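Local coordinates for protein tryptophan halogenase superfamily (Brevundimonas sp. BAL3, PDB 6FRL) that catalyses flavin-dependent halogenation, preferring bromination over chlorination, probably of aromatic substrates, at residues His102-Tyr107 / Ala448-Ile453; Gly115-Tyr119 / Trp431-Phe437; Glu351-Leu357 / Glu443-Pro447. All blocks are in the same frame, centred on the assembly; numbering follows the deposited sequence.

Contact 1 of 3, residues His102-Tyr107 / Ala448-Ile453; sequences HPFGLY and ASWLAI
His102 and Ser449 are joined by the one hydrogen bond of this contact. NE2 of His102 lies 2.5 Å from OG of Ser449, which sits in the plane of the imidazole at its edge. Either atom could be the donor, and the angle is 147°. The length is short and should be read with caution. With CG anti to the backbone N (chi1 176°), the His102 ring is sent across to the helix. The carbonyl O of Ser449 stands well above one face of that ring, offset toward the rim.

Tyr107 packs beside His102. Its OH is close to CB of Ala452, at 3.2 Å, without a bond. The carbonyl O of Ala448 lies in the ring plane, 3.8 Å from CE2. CD2 of Tyr107 also meets CD2 of Leu451 at 3.7 Å, the two side chains crossing at a slant.

Ala448 is the third point. Its CB is 3.5 Å from the carbonyl O of Gly105 and 3.7 Å from CD2 of Leu106. Ala448 and Ala452 are one helical turn apart, and their small side chains allow the loop to come in close.

Further out, ND1 of His102 hydrogen-bonds OE1 of Glu351. Both ring nitrogens then have partners, which would set the rotation of the imidazole if the short bond is real. Tyr107 also packs on Phe116, and Ile453 on Phe396 and Leu399 of helix 376-402. Helix 447-456 thus packs against the end of strand 99-103, an outermost strand of the mixed sheet within this chain, and on the loop that follows it.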
loop_
_atom_site.group_PDB
_atom_site.type_symbol
_atom_site.label_atom_id
_atom_site.label_comp_id
_atom_site.label_asym_id
_atom_site.label_seq_id
_atom_site.Cartn_x
_atom_site.Cartn_y
_atom_site.Cartn_z
ATOM N N HIS B 102 -8.965 13.015 -17.705
ATOM C CA HIS B 102 -8.321 12.317 -16.568
ATOM C C HIS B 102 -7.599 13.330 -15.734
ATOM O O HIS B 102 -6.547 13.817 -16.130
ATOM C CB HIS B 102 -7.332 11.233 -17.049
ATOM C CG HIS B 102 -6.576 10.558 -15.943
ATOM N ND1 HIS B 102 -5.431 9.817 -16.170
ATOM C CD2 HIS B 102 -6.776 10.548 -14.603
ATOM C CE1 HIS B 102 -4.947 9.401 -15.014
ATOM N NE2 HIS B 102 -5.758 9.813 -14.049
ATOM N N PRO B 103 -8.163 13.674 -14.575
ATOM C CA PRO B 103 -7.569 14.686 -13.719
ATOM C C PRO B 103 -6.634 14.103 -12.664
ATOM O O PRO B 103 -6.585 12.899 -12.497
ATOM C CB PRO B 103 -8.803 15.258 -13.030
ATOM C CG PRO B 103 -9.641 14.033 -12.775
ATOM C CD PRO B 103 -9.448 13.217 -14.009
ATOM N N PHE B 104 -5.986 14.970 -11.905
ATOM C CA PHE B 104 -5.318 14.580 -10.643
ATOM C C PHE B 104 -6.253 14.898 -9.485
ATOM O O PHE B 104 -6.203 16.004 -8.930
ATOM C CB PHE B 104 -3.984 15.308 -10.491
ATOM C CG PHE B 104 -3.151 15.282 -11.734
ATOM C CD1 PHE B 104 -2.673 14.081 -12.219
ATOM C CD2 PHE B 104 -2.845 16.457 -12.436
ATOM C CE1 PHE B 104 -1.893 14.037 -13.374
ATOM C CE2 PHE B 104 -2.061 16.413 -13.588
ATOM C CZ PHE B 104 -1.594 15.204 -14.052
ATOM N N GLY B 105 -7.137 13.953 -9.164
ATOM C CA GLY B 105 -8.062 14.101 -8.051
ATOM C C GLY B 105 -9.039 12.935 -7.936
ATOM O O GLY B 105 -9.151 12.092 -8.850
ATOM N N LEU B 106 -9.761 12.904 -6.815
ATOM C CA LEU B 106 -10.885 11.980 -6.637
ATOM C C LEU B 106 -12.210 12.586 -7.157
ATOM O O LEU B 106 -12.268 13.789 -7.475
ATOM C CB LEU B 106 -11.051 11.589 -5.169
ATOM C CG LEU B 106 -9.815 11.221 -4.347
ATOM C CD1 LEU B 106 -10.262 10.880 -2.908
ATOM C CD2 LEU B 106 -9.068 10.109 -5.046
ATOM N N TYR B 107 -13.234 11.721 -7.253
ATOM C CA TYR B 107 -14.600 12.081 -7.652
ATOM C C TYR B 107 -15.561 12.104 -6.469
ATOM O O TYR B 107 -15.691 11.129 -5.748
ATOM C CB TYR B 107 -15.133 11.083 -8.675
ATOM C CG TYR B 107 -14.419 11.131 -9.988
ATOM C CD1 TYR B 107 -14.775 12.052 -10.974
ATOM C CD2 TYR B 107 -13.360 10.275 -10.253
ATOM C CE1 TYR B 107 -14.100 12.084 -12.199
ATOM C CE2 TYR B 107 -12.693 10.311 -11.473
ATOM C CZ TYR B 107 -13.049 11.213 -12.425
ATOM O OH TYR B 107 -12.392 11.241 -13.610
ATOM N N ALA B 448 -8.716 6.234 -8.444
ATOM C CA ALA B 448 -9.465 7.305 -9.144
ATOM C C ALA B 448 -9.032 7.474 -10.618
ATOM O O ALA B 448 -9.829 7.885 -11.476
ATOM C CB ALA B 448 -9.375 8.623 -8.398
ATOM N N SER B 449 -7.779 7.146 -10.920
ATOM C CA SER B 449 -7.326 7.224 -12.298
ATOM C C SER B 449 -7.894 6.100 -13.148
ATOM O O SER B 449 -8.144 6.294 -14.338
ATOM C CB SER B 449 -5.796 7.246 -12.353
ATOM O OG SER B 449 -5.346 8.518 -11.924
ATOM N N TRP B 450 -8.062 4.927 -12.543
ATOM C CA TRP B 450 -8.673 3.766 -13.221
ATOM C C TRP B 450 -10.151 4.050 -13.518
ATOM O O TRP B 450 -10.634 3.814 -14.633
ATOM C CB TRP B 450 -8.480 2.475 -12.369
ATOM C CG TRP B 450 -7.051 2.019 -12.397
ATOM C CD1 TRP B 450 -6.044 2.459 -11.600
ATOM C CD2 TRP B 450 -6.456 1.099 -13.321
ATOM N NE1 TRP B 450 -4.859 1.856 -11.944
ATOM C CE2 TRP B 450 -5.079 1.027 -13.010
ATOM C CE3 TRP B 450 -6.948 0.339 -14.398
ATOM C CZ2 TRP B 450 -4.186 0.222 -13.727
ATOM C CZ3 TRP B 450 -6.063 -0.477 -15.100
ATOM C CH2 TRP B 450 -4.701 -0.529 -14.759
ATOM N N LEU B 451 -10.839 4.581 -12.494
ATOM C CA LEU B 451 -12.208 5.095 -12.602
ATOM C C LEU B 451 -12.385 6.066 -13.760
ATOM O O LEU B 451 -13.343 5.944 -14.512
ATOM C CB LEU B 451 -12.640 5.762 -11.309
ATOM C CG LEU B 451 -14.084 6.263 -11.184
ATOM C CD1 LEU B 451 -15.120 5.219 -11.593
ATOM C CD2 LEU B 451 -14.375 6.703 -9.748
ATOM N N ALA B 452 -11.455 7.010 -13.917
ATOM C CA ALA B 452 -11.539 8.003 -15.008
ATOM C C ALA B 452 -11.521 7.337 -16.385
ATOM O O ALA B 452 -12.205 7.773 -17.325
ATOM C CB ALA B 452 -10.411 9.020 -14.906
ATOM N N ILE B 453 -10.723 6.282 -16.508
ATOM C CA ILE B 453 -10.633 5.573 -17.774
ATOM C C ILE B 453 -11.878 4.686 -17.986
ATOM O O ILE B 453 -12.483 4.711 -19.073
ATOM C CB ILE B 453 -9.309 4.793 -17.874
ATOM C CG1 ILE B 453 -8.095 5.756 -17.675
ATOM C CG2 ILE B 453 -9.218 4.039 -19.206
ATOM C CD1 ILE B 453 -8.101 7.041 -18.491
#

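Contact 2 of 3, residues Gly115-Tyr119 / Trp431-Phe437; sequences GFHHY and WTARGQF
His117 points its NE2 at the carbonyl O of Gly435, and this bond is the tight part of the contact. The N-to-O distance is 2.8 Å and the N-H...O angle is 166°. The oxygen is close to the imidazole plane. The CG of His117 is wedged between its backbone N and carbonyl carbon (chi1 66°), which sends the ring out from the first turn of its helix.

Two rings flank this bond. CD2 of His117 is 3.8 Å from CH2 of Trp431, and CE1 of His117 is 3.6 Å from CE2 of Phe437. Both ring pairs meet at a slant, and together they form an aromatic cluster. The first turn of helix 116-125 faces Gly435, the first residue after helix 422-434 to leave helical phi/psi, with positive phi. Trp431 is held at its far end by NE1 bonding to the carbonyl O of Leu459.

The side around His118 has contact but no bond. NE2 of His117 lies over its ring, offset toward the rim. NE2 of His118 is 3.5 Å from the O of Gly435, at a poor angle. Arg434 bonds through NE to the carbonyl O of Phe369 of the second subunit. The loose side is the partly exposed Gln436, whose NE2 bonds the O of Ala367 of that subunit.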
loop_
_atom_site.group_PDB
_atom_site.type_symbol
_atom_site.label_atom_id
_atom_site.label_comp_id
_atom_site.label_asym_id
_atom_site.label_seq_id
_atom_site.Cartn_x
_atom_site.Cartn_y
_atom_site.Cartn_z
ATOM N N GLY B 115 -17.430 3.972 -1.710
ATOM C CA GLY B 115 -16.884 4.850 -2.708
ATOM C C GLY B 115 -17.995 5.618 -3.404
ATOM O O GLY B 115 -19.056 5.058 -3.748
ATOM N N PHE B 116 -17.718 6.893 -3.656
ATOM C CA PHE B 116 -18.679 7.744 -4.328
ATOM C C PHE B 116 -19.302 7.139 -5.589
ATOM O O PHE B 116 -20.510 7.261 -5.797
ATOM C CB PHE B 116 -18.032 9.074 -4.696
ATOM C CG PHE B 116 -18.946 9.973 -5.475
ATOM C CD1 PHE B 116 -20.004 10.594 -4.851
ATOM C CD2 PHE B 116 -18.731 10.193 -6.823
ATOM C CE1 PHE B 116 -20.849 11.403 -5.573
ATOM C CE2 PHE B 116 -19.562 11.013 -7.542
ATOM C CZ PHE B 116 -20.637 11.605 -6.923
ATOM N N HIS B 117 -18.475 6.533 -6.448
ATOM C CA HIS B 117 -18.946 6.035 -7.736
ATOM C C HIS B 117 -20.167 5.079 -7.655
ATOM O O HIS B 117 -20.980 5.059 -8.589
ATOM C CB HIS B 117 -17.809 5.427 -8.544
ATOM C CG HIS B 117 -17.220 4.179 -7.959
ATOM N ND1 HIS B 117 -16.228 4.199 -7.002
ATOM C CD2 HIS B 117 -17.437 2.872 -8.250
ATOM C CE1 HIS B 117 -15.861 2.960 -6.724
ATOM N NE2 HIS B 117 -16.598 2.133 -7.450
ATOM N N HIS B 118 -20.314 4.351 -6.542
ATOM C CA HIS B 118 -21.483 3.466 -6.308
ATOM C C HIS B 118 -22.793 4.253 -6.177
ATOM O O HIS B 118 -23.767 3.928 -6.823
ATOM C CB HIS B 118 -21.288 2.579 -5.065
ATOM C CG HIS B 118 -20.129 1.636 -5.182
ATOM N ND1 HIS B 118 -20.057 0.677 -6.171
ATOM C CD2 HIS B 118 -18.990 1.523 -4.465
ATOM C CE1 HIS B 118 -18.940 -0.008 -6.038
ATOM N NE2 HIS B 118 -18.265 0.499 -5.021
ATOM N N TYR B 119 -22.782 5.314 -5.382
ATOM C CA TYR B 119 -23.933 6.189 -5.276
ATOM C C TYR B 119 -24.249 6.834 -6.654
ATOM O O TYR B 119 -25.412 6.867 -7.086
ATOM C CB TYR B 119 -23.694 7.255 -4.214
ATOM C CG TYR B 119 -23.513 6.719 -2.812
ATOM C CD1 TYR B 119 -24.603 6.455 -1.983
ATOM C CD2 TYR B 119 -22.231 6.493 -2.298
ATOM C CE1 TYR B 119 -24.419 5.960 -0.684
ATOM C CE2 TYR B 119 -22.023 6.006 -1.000
ATOM C CZ TYR B 119 -23.113 5.745 -0.195
ATOM O OH TYR B 119 -22.881 5.255 1.075
ATOM N N TRP B 431 -13.888 -5.113 -11.858
ATOM C CA TRP B 431 -14.557 -3.827 -12.044
ATOM C C TRP B 431 -15.978 -4.058 -12.577
ATOM O O TRP B 431 -16.949 -3.553 -11.991
ATOM C CB TRP B 431 -13.772 -2.911 -12.982
ATOM C CG TRP B 431 -14.573 -1.705 -13.410
ATOM C CD1 TRP B 431 -15.148 -1.493 -14.624
ATOM C CD2 TRP B 431 -14.948 -0.604 -12.581
ATOM N NE1 TRP B 431 -15.828 -0.309 -14.612
ATOM C CE2 TRP B 431 -15.737 0.252 -13.364
ATOM C CE3 TRP B 431 -14.717 -0.278 -11.245
ATOM C CZ2 TRP B 431 -16.284 1.451 -12.865
ATOM C CZ3 TRP B 431 -15.247 0.916 -10.737
ATOM C CH2 TRP B 431 -16.030 1.760 -11.549
ATOM N N THR B 432 -16.111 -4.858 -13.643
ATOM C CA THR B 432 -17.450 -5.126 -14.235
ATOM C C THR B 432 -18.353 -5.973 -13.321
ATOM O O THR B 432 -19.559 -5.795 -13.310
ATOM C CB THR B 432 -17.406 -5.740 -15.658
ATOM O OG1 THR B 432 -17.155 -7.122 -15.552
ATOM C CG2 THR B 432 -16.315 -5.090 -16.540
ATOM N N ALA B 433 -17.766 -6.856 -12.534
ATOM C CA ALA B 433 -18.520 -7.697 -11.602
ATOM C C ALA B 433 -19.004 -6.950 -10.386
ATOM O O ALA B 433 -20.062 -7.266 -9.871
ATOM C CB ALA B 433 -17.693 -8.877 -11.146
ATOM N N ARG B 434 -18.223 -5.998 -9.888
ATOM C CA ARG B 434 -18.525 -5.455 -8.570
ATOM C C ARG B 434 -18.227 -3.968 -8.330
ATOM O O ARG B 434 -18.622 -3.425 -7.280
ATOM C CB ARG B 434 -17.807 -6.351 -7.545
ATOM C CG ARG B 434 -18.097 -6.125 -6.063
ATOM C CD ARG B 434 -19.561 -6.026 -5.686
ATOM N NE ARG B 434 -19.695 -5.679 -4.266
ATOM C CZ ARG B 434 -19.451 -4.462 -3.741
ATOM N NH1 ARG B 434 -19.044 -3.421 -4.490
ATOM N NH2 ARG B 434 -19.603 -4.261 -2.441
ATOM N N GLY B 435 -17.590 -3.291 -9.288
ATOM C CA GLY B 435 -17.161 -1.888 -9.104
ATOM C C GLY B 435 -16.060 -1.653 -8.079
ATOM O O GLY B 435 -16.044 -0.615 -7.428
ATOM N N GLN B 436 -15.147 -2.615 -7.953
ATOM C CA GLN B 436 -14.007 -2.539 -7.052
ATOM C C GLN B 436 -12.683 -2.724 -7.796
ATOM O O GLN B 436 -12.638 -3.225 -8.940
ATOM C CB GLN B 436 -14.141 -3.590 -5.934
ATOM C CG GLN B 436 -15.137 -3.209 -4.846
ATOM C CD GLN B 436 -14.529 -2.258 -3.836
ATOM O OE1 GLN B 436 -13.623 -1.494 -4.168
ATOM N NE2 GLN B 436 -14.973 -2.351 -2.562
ATOM N N PHE B 437 -11.604 -2.348 -7.100
ATOM C CA PHE B 437 -10.293 -2.169 -7.710
ATOM C C PHE B 437 -9.346 -3.225 -7.201
ATOM O O PHE B 437 -9.197 -3.384 -5.999
ATOM C CB PHE B 437 -9.781 -0.777 -7.379
ATOM C CG PHE B 437 -10.703 0.302 -7.866
ATOM C CD1 PHE B 437 -10.708 0.672 -9.205
ATOM C CD2 PHE B 437 -11.623 0.900 -6.999
ATOM C CE1 PHE B 437 -11.590 1.630 -9.660
ATOM C CE2 PHE B 437 -12.499 1.867 -7.466
ATOM C CZ PHE B 437 -12.486 2.236 -8.789
#

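Contact 3 of 3, residues Glu351-Leu357 / Glu443-Pro447; sequences ESTSIAL and EMFHP
Met444 reaches across to Thr353, Ala356 and Leu357, and its sulfur end carries this half of the contact. SD is 3.9 Å from CB of Ala356 and 4.0 Å from CG2 of Thr353. The side chain runs nearly straight from its backbone and then turns at chi3 (-74°). The turn lets CE also touch CD2 of Leu357, at 4.1 Å. These are apolar contacts with Thr353 and with the first turn of helix 354-367.

The aromatic contacts belong to Phe445. Across the contact, CG2 of Thr353 and the carbonyl O of Glu351 meet the edge of its ring. CZ is 3.6 Å from CG2 of Thr353, a methyl lying in the ring plane. CZ is also 3.9 Å from the carbonyl O of Glu351 and 4.0 Å from CB of the same residue. Within its own segment, CG of Met444 lies over one face of the ring, offset toward the rim.

No hydrogen bond crosses between the segments. Polar groups turn to other partners: OE1 of Glu351 bonds ND1 of His102, its OE2 bonds NE2 of His400, and the carbonyl O of Phe445 accepts from NE1 of Trp450.

His446 stands at the N-cap position of helix 447-456. Phe445 stacks on Phe396 of helix 376-402, which Thr353 and Leu357 also touch. Met444 lies against Ile59, while Glu351 packs on strand 87-91.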
loop_
_atom_site.group_PDB
_atom_site.type_symbol
_atom_site.label_atom_id
_atom_site.label_comp_id
_atom_site.label_asym_id
_atom_site.label_seq_id
_atom_site.Cartn_x
_atom_site.Cartn_y
_atom_site.Cartn_z
ATOM N N GLU B 351 0.214 8.631 -20.934
ATOM C CA GLU B 351 -0.136 9.092 -19.616
ATOM C C GLU B 351 1.054 9.792 -18.919
ATOM O O GLU B 351 1.175 9.761 -17.686
ATOM C CB GLU B 351 -0.768 7.934 -18.816
ATOM C CG GLU B 351 -2.207 7.613 -19.244
ATOM C CD GLU B 351 -3.287 8.453 -18.565
ATOM O OE1 GLU B 351 -2.988 9.348 -17.766
ATOM O OE2 GLU B 351 -4.487 8.204 -18.829
ATOM N N SER B 352 1.912 10.441 -19.715
ATOM C CA SER B 352 2.920 11.380 -19.192
ATOM C C SER B 352 3.828 10.750 -18.119
ATOM O O SER B 352 3.950 11.289 -17.025
ATOM C CB SER B 352 2.205 12.608 -18.567
ATOM O OG SER B 352 1.278 13.228 -19.461
ATOM N N THR B 353 4.443 9.604 -18.412
ATOM C CA THR B 353 5.108 8.830 -17.357
ATOM C C THR B 353 6.623 8.767 -17.412
ATOM O O THR B 353 7.227 8.215 -16.518
ATOM C CB THR B 353 4.588 7.372 -17.297
ATOM O OG1 THR B 353 4.715 6.773 -18.588
ATOM C CG2 THR B 353 3.118 7.315 -16.808
ATOM N N SER B 354 7.236 9.340 -18.442
ATOM C CA SER B 354 8.694 9.260 -18.656
ATOM C C SER B 354 9.497 9.874 -17.508
ATOM O O SER B 354 10.381 9.227 -16.913
ATOM C CB SER B 354 9.069 9.976 -19.967
ATOM O OG SER B 354 8.769 9.137 -21.056
ATOM N N ILE B 355 9.214 11.143 -17.238
ATOM C CA ILE B 355 9.870 11.833 -16.181
ATOM C C ILE B 355 9.524 11.144 -14.849
ATOM O O ILE B 355 10.410 10.917 -14.020
ATOM C CB ILE B 355 9.585 13.335 -16.264
ATOM C CG1 ILE B 355 10.422 13.893 -17.433
ATOM C CG2 ILE B 355 9.878 14.052 -14.947
ATOM C CD1 ILE B 355 10.228 15.375 -17.752
ATOM N N ALA B 356 8.261 10.754 -14.678
ATOM C CA ALA B 356 7.826 10.065 -13.475
ATOM C C ALA B 356 8.639 8.799 -13.151
ATOM O O ALA B 356 8.900 8.503 -11.990
ATOM C CB ALA B 356 6.350 9.731 -13.602
ATOM N N LEU B 357 9.014 8.053 -14.182
ATOM C CA LEU B 357 9.810 6.825 -14.027
ATOM C C LEU B 357 11.271 7.088 -13.632
ATOM O O LEU B 357 11.908 6.257 -12.932
ATOM C CB LEU B 357 9.700 5.953 -15.271
ATOM C CG LEU B 357 8.295 5.306 -15.504
ATOM C CD1 LEU B 357 8.072 4.992 -16.961
ATOM C CD2 LEU B 357 8.052 4.045 -14.659
ATOM N N GLU B 443 1.828 0.510 -7.964
ATOM C CA GLU B 443 0.966 1.228 -8.902
ATOM C C GLU B 443 1.342 2.718 -8.893
ATOM O O GLU B 443 1.347 3.353 -7.852
ATOM C CB GLU B 443 -0.510 1.140 -8.470
ATOM C CG GLU B 443 -1.138 -0.244 -8.358
ATOM C CD GLU B 443 -1.756 -0.780 -9.648
ATOM O OE1 GLU B 443 -2.365 -1.847 -9.548
ATOM O OE2 GLU B 443 -1.649 -0.175 -10.740
ATOM N N MET B 444 1.629 3.275 -10.064
ATOM C CA MET B 444 1.827 4.697 -10.207
ATOM C C MET B 444 0.456 5.402 -10.172
ATOM O O MET B 444 0.359 6.551 -9.669
ATOM C CB MET B 444 2.504 4.976 -11.515
ATOM C CG MET B 444 2.841 6.447 -11.738
ATOM S SD MET B 444 4.121 6.603 -13.003
ATOM C CE MET B 444 5.561 6.055 -12.069
ATOM N N PHE B 445 -0.569 4.694 -10.690
ATOM C CA PHE B 445 -1.913 5.198 -10.855
ATOM C C PHE B 445 -2.864 4.575 -9.865
ATOM O O PHE B 445 -3.011 3.367 -9.815
ATOM C CB PHE B 445 -2.374 4.932 -12.291
ATOM C CG PHE B 445 -1.566 5.690 -13.287
ATOM C CD1 PHE B 445 -1.781 7.052 -13.451
ATOM C CD2 PHE B 445 -0.510 5.087 -13.940
ATOM C CE1 PHE B 445 -0.990 7.794 -14.309
ATOM C CE2 PHE B 445 0.258 5.817 -14.820
ATOM C CZ PHE B 445 0.019 7.183 -15.001
ATOM N N HIS B 446 -3.523 5.423 -9.095
ATOM C CA HIS B 446 -4.355 4.988 -7.976
ATOM C C HIS B 446 -5.799 4.771 -8.451
ATOM O O HIS B 446 -6.118 5.071 -9.589
ATOM C CB HIS B 446 -4.222 6.016 -6.829
ATOM C CG HIS B 446 -2.800 6.197 -6.349
ATOM N ND1 HIS B 446 -2.078 7.349 -6.584
ATOM C CD2 HIS B 446 -1.954 5.351 -5.702
ATOM C CE1 HIS B 446 -0.862 7.216 -6.086
ATOM N NE2 HIS B 446 -0.758 6.010 -5.558
ATOM N N PRO B 447 -6.672 4.200 -7.613
ATOM C CA PRO B 447 -8.034 3.875 -8.069
ATOM C C PRO B 447 -8.832 4.964 -8.848
ATOM O O PRO B 447 -9.533 4.636 -9.827
ATOM C CB PRO B 447 -8.725 3.525 -6.744
ATOM C CG PRO B 447 -7.649 2.779 -6.020
ATOM C CD PRO B 447 -6.424 3.615 -6.278
#

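Contacts 1 and 3 lie nearer the centre of the chain, about 14 and 4 Å from it (contact centre to chain centre). Contact 2 is about 25 Å out but still mostly buried, with the second subunit touching its Arg434 side. Chemistry differs with place. No hydrogen bond crosses contact 3. Contacts 1 and 2 each contain one amid packing, between a histidine and a serine hydroxyl in contact 1, where it is doubtfully short, and between a histidine and a backbone carbonyl in contact 2. Helix 447-456 unites them: Leu451 of contact 1 packs on Trp431 and His117 of contact 2, and the loop of contact 3 leads into this helix.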